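Local coordinates for Cap5O (PDB 3OJL), which probably oxidises a UDP-activated sugar with NAD as a dehydrogenase of the UDP-glucose/GDP-mannose family in capsular polysaccharide synthesis, at residues V91-N96 with P274-A279. Numbering follows the deposited sequence.
Sequences VPTPNN and PYFIIA. With NAD (nicotinamide-adenine-dinucleotide), chain C.
Phe-276, on the short helix 274-278 of the central domain, reaches Thr-93 and Asn-95 in the loop that follows strand 86-89 of the Rossmann-type NAD-binding domain, so the contact joins the two domains beside the cofactor. No hydrogen bond links the two segments; they meet by van der Waals contact, with carbonyl oxygens at the edge of the Phe-276 ring. That ring presents its rim to the loop: CZ lies 3.7 Å from Thr-93 O, which sits at the ring edge in its plane, and CE2 approaches Asn-95 OD1, also near that plane. The amide of Asn-95 is inclined 34° to this ring. Asn-95 ND2 lies 3.4 Å from Tyr-275 CB and equally close to Tyr-275 CD2, with the amide and phenol planes 78° apart. The Asn-95 amide thus spans the two aromatic residues, its oxygen toward Phe-276 and its nitrogen toward Tyr-275. The Tyr-275 hydroxyl is held elsewhere, by Asn-296 and more weakly by Arg-292 of helix 286-312.

The loop's hydrogen bonds to the cofactor come from Thr-93. Thr-93 N donates to O3D of the nicotinamide ribose at 2.8 Å, while Thr-93 OG1 shares a hydrogen bond with NAD O2D and another with Thr-130 O. A chi1 of 58° sets OG1 between the backbone N and the carbonyl carbon, on the ribose side. Further along the dinucleotide, Pro-92 packs on the adenosine C5B and Val-91 touches the adenine, its CG1 3.6 Å from NAD C5A. Back at the domain junction, Phe-276 CE1 comes within 3.9 Å of the ribose-bound Thr-93 OG1.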
# COMPACT_ATOMS: atom_id res chain seq x y z
N VAL A 91 24.24 -16.84 -7.34
CA VAL A 91 25.15 -15.83 -7.86
C VAL A 91 24.46 -14.45 -7.80
O VAL A 91 23.23 -14.41 -7.67
CB VAL A 91 25.73 -16.21 -9.27
CG1 VAL A 91 26.38 -17.59 -9.23
CG2 VAL A 91 24.66 -16.17 -10.34
N PRO A 92 25.19 -13.31 -7.85
CA PRO A 92 24.50 -12.03 -7.73
C PRO A 92 23.70 -11.64 -8.95
O PRO A 92 23.97 -12.10 -10.08
CB PRO A 92 25.63 -11.03 -7.48
CG PRO A 92 26.86 -11.82 -7.29
CD PRO A 92 26.64 -13.11 -7.99
N THR A 93 22.69 -10.79 -8.71
CA THR A 93 21.85 -10.24 -9.77
C THR A 93 21.89 -8.72 -9.69
O THR A 93 21.10 -8.11 -8.99
CB THR A 93 20.45 -10.84 -9.80
OG1 THR A 93 19.82 -10.62 -8.54
CG2 THR A 93 20.46 -12.30 -10.15
N PRO A 94 22.88 -8.11 -10.36
CA PRO A 94 22.97 -6.64 -10.32
C PRO A 94 21.89 -5.94 -11.13
O PRO A 94 21.16 -6.56 -11.90
CB PRO A 94 24.37 -6.35 -10.87
CG PRO A 94 24.78 -7.57 -11.61
CD PRO A 94 23.92 -8.72 -11.21
N ASN A 95 21.77 -4.63 -10.93
CA ASN A 95 20.84 -3.78 -11.66
C ASN A 95 21.60 -3.21 -12.83
O ASN A 95 22.54 -2.41 -12.64
CB ASN A 95 20.30 -2.66 -10.76
CG ASN A 95 19.01 -3.00 -10.07
OD1 ASN A 95 18.91 -3.99 -9.34
ND2 ASN A 95 18.00 -2.18 -10.27
N ASN A 96 21.24 -3.66 -14.06
CA ASN A 96 21.83 -3.20 -15.31
C ASN A 96 21.87 -1.67 -15.33
O ASN A 96 20.90 -1.01 -14.94
CB ASN A 96 21.06 -3.76 -16.52
CG ASN A 96 21.50 -5.14 -16.99
OD1 ASN A 96 22.66 -5.55 -16.85
ND2 ASN A 96 20.60 -5.89 -17.62
N PRO A 274 12.08 -3.47 -7.12
CA PRO A 274 11.05 -2.80 -7.94
C PRO A 274 11.47 -2.49 -9.38
O PRO A 274 10.61 -2.31 -10.23
CB PRO A 274 10.77 -1.52 -7.16
CG PRO A 274 11.98 -1.29 -6.35
CD PRO A 274 12.41 -2.65 -5.94
N TYR A 275 12.77 -2.43 -9.65
CA TYR A 275 13.31 -2.18 -10.98
C TYR A 275 13.29 -3.44 -11.86
O TYR A 275 13.30 -3.33 -13.09
CB TYR A 275 14.73 -1.59 -10.92
CG TYR A 275 14.82 -0.16 -10.44
CD1 TYR A 275 14.17 0.87 -11.12
CD2 TYR A 275 15.67 0.20 -9.40
CE1 TYR A 275 14.29 2.20 -10.72
CE2 TYR A 275 15.77 1.52 -8.96
CZ TYR A 275 15.09 2.52 -9.64
OH TYR A 275 15.21 3.82 -9.22
N PHE A 276 13.24 -4.64 -11.25
CA PHE A 276 13.18 -5.90 -12.00
C PHE A 276 11.81 -6.03 -12.67
O PHE A 276 11.73 -6.64 -13.75
CB PHE A 276 13.50 -7.10 -11.10
CG PHE A 276 14.93 -7.24 -10.62
CD1 PHE A 276 15.36 -8.41 -10.01
CD2 PHE A 276 15.85 -6.20 -10.76
CE1 PHE A 276 16.68 -8.54 -9.56
CE2 PHE A 276 17.16 -6.34 -10.33
CZ PHE A 276 17.57 -7.51 -9.74
N ILE A 277 10.75 -5.42 -12.04
CA ILE A 277 9.36 -5.38 -12.54
C ILE A 277 9.23 -4.35 -13.63
O ILE A 277 8.70 -4.69 -14.68
CB ILE A 277 8.28 -5.19 -11.42
CG1 ILE A 277 8.18 -6.41 -10.48
CG2 ILE A 277 6.90 -4.87 -12.00
CD1 ILE A 277 8.64 -6.06 -9.22
N ILE A 278 9.72 -3.09 -13.38
CA ILE A 278 9.66 -1.97 -14.34
C ILE A 278 10.20 -2.41 -15.68
O ILE A 278 9.48 -2.33 -16.66
CB ILE A 278 10.32 -0.61 -13.87
CG1 ILE A 278 9.62 0.03 -12.65
CG2 ILE A 278 10.43 0.40 -15.04
CD1 ILE A 278 10.50 1.08 -11.89
N ALA A 279 11.44 -2.92 -15.72
CA ALA A 279 12.13 -3.32 -16.95
C ALA A 279 11.41 -4.35 -17.83
O ALA A 279 11.67 -4.42 -19.04
CB ALA A 279 13.53 -3.78 -16.64
PA NAD C . 27.82 -12.28 -3.02
O1A NAD C . 28.57 -11.23 -3.75
O2A NAD C . 28.10 -12.22 -1.56
O5B NAD C . 28.26 -13.71 -3.61
C5B NAD C . 28.14 -14.08 -4.96
C4B NAD C . 29.20 -15.15 -5.20
O4B NAD C . 28.99 -15.75 -6.46
C3B NAD C . 30.60 -14.55 -5.22
O3B NAD C . 31.44 -15.31 -4.37
C2B NAD C . 31.04 -14.68 -6.67
O2B NAD C . 32.44 -14.84 -6.78
C1B NAD C . 30.23 -15.89 -7.12
N9A NAD C . 29.96 -15.94 -8.56
C8A NAD C . 29.49 -14.92 -9.34
N7A NAD C . 29.30 -15.40 -10.58
C5A NAD C . 29.60 -16.71 -10.62
C6A NAD C . 29.55 -17.66 -11.64
N6A NAD C . 29.06 -17.37 -12.85
N1A NAD C . 29.94 -18.96 -11.36
C2A NAD C . 30.33 -19.29 -10.06
N3A NAD C . 30.36 -18.34 -9.06
C4A NAD C . 30.00 -17.06 -9.34
O3 NAD C . 26.26 -12.21 -3.34
PN NAD C . 25.13 -12.76 -2.33
O1N NAD C . 25.06 -11.84 -1.16
O2N NAD C . 25.32 -14.22 -2.12
O5D NAD C . 23.74 -12.54 -3.14
C5D NAD C . 23.47 -13.19 -4.35
C4D NAD C . 22.07 -12.83 -4.85
O4D NAD C . 21.07 -13.39 -4.03
C3D NAD C . 21.75 -11.34 -4.88
O3D NAD C . 22.31 -10.64 -5.98
C2D NAD C . 20.24 -11.39 -4.94
O2D NAD C . 19.84 -11.84 -6.21
C1D NAD C . 19.95 -12.51 -3.97
N1N NAD C . 19.73 -11.94 -2.62
C2N NAD C . 20.74 -11.90 -1.70
C3N NAD C . 20.54 -11.36 -0.43
C7N NAD C . 21.73 -11.18 0.48
O7N NAD C . 21.79 -11.94 1.66
N7N NAD C . 22.69 -10.32 0.13
C4N NAD C . 19.29 -10.86 -0.08
C5N NAD C . 18.25 -10.91 -1.02
C6N NAD C . 18.49 -11.44 -2.29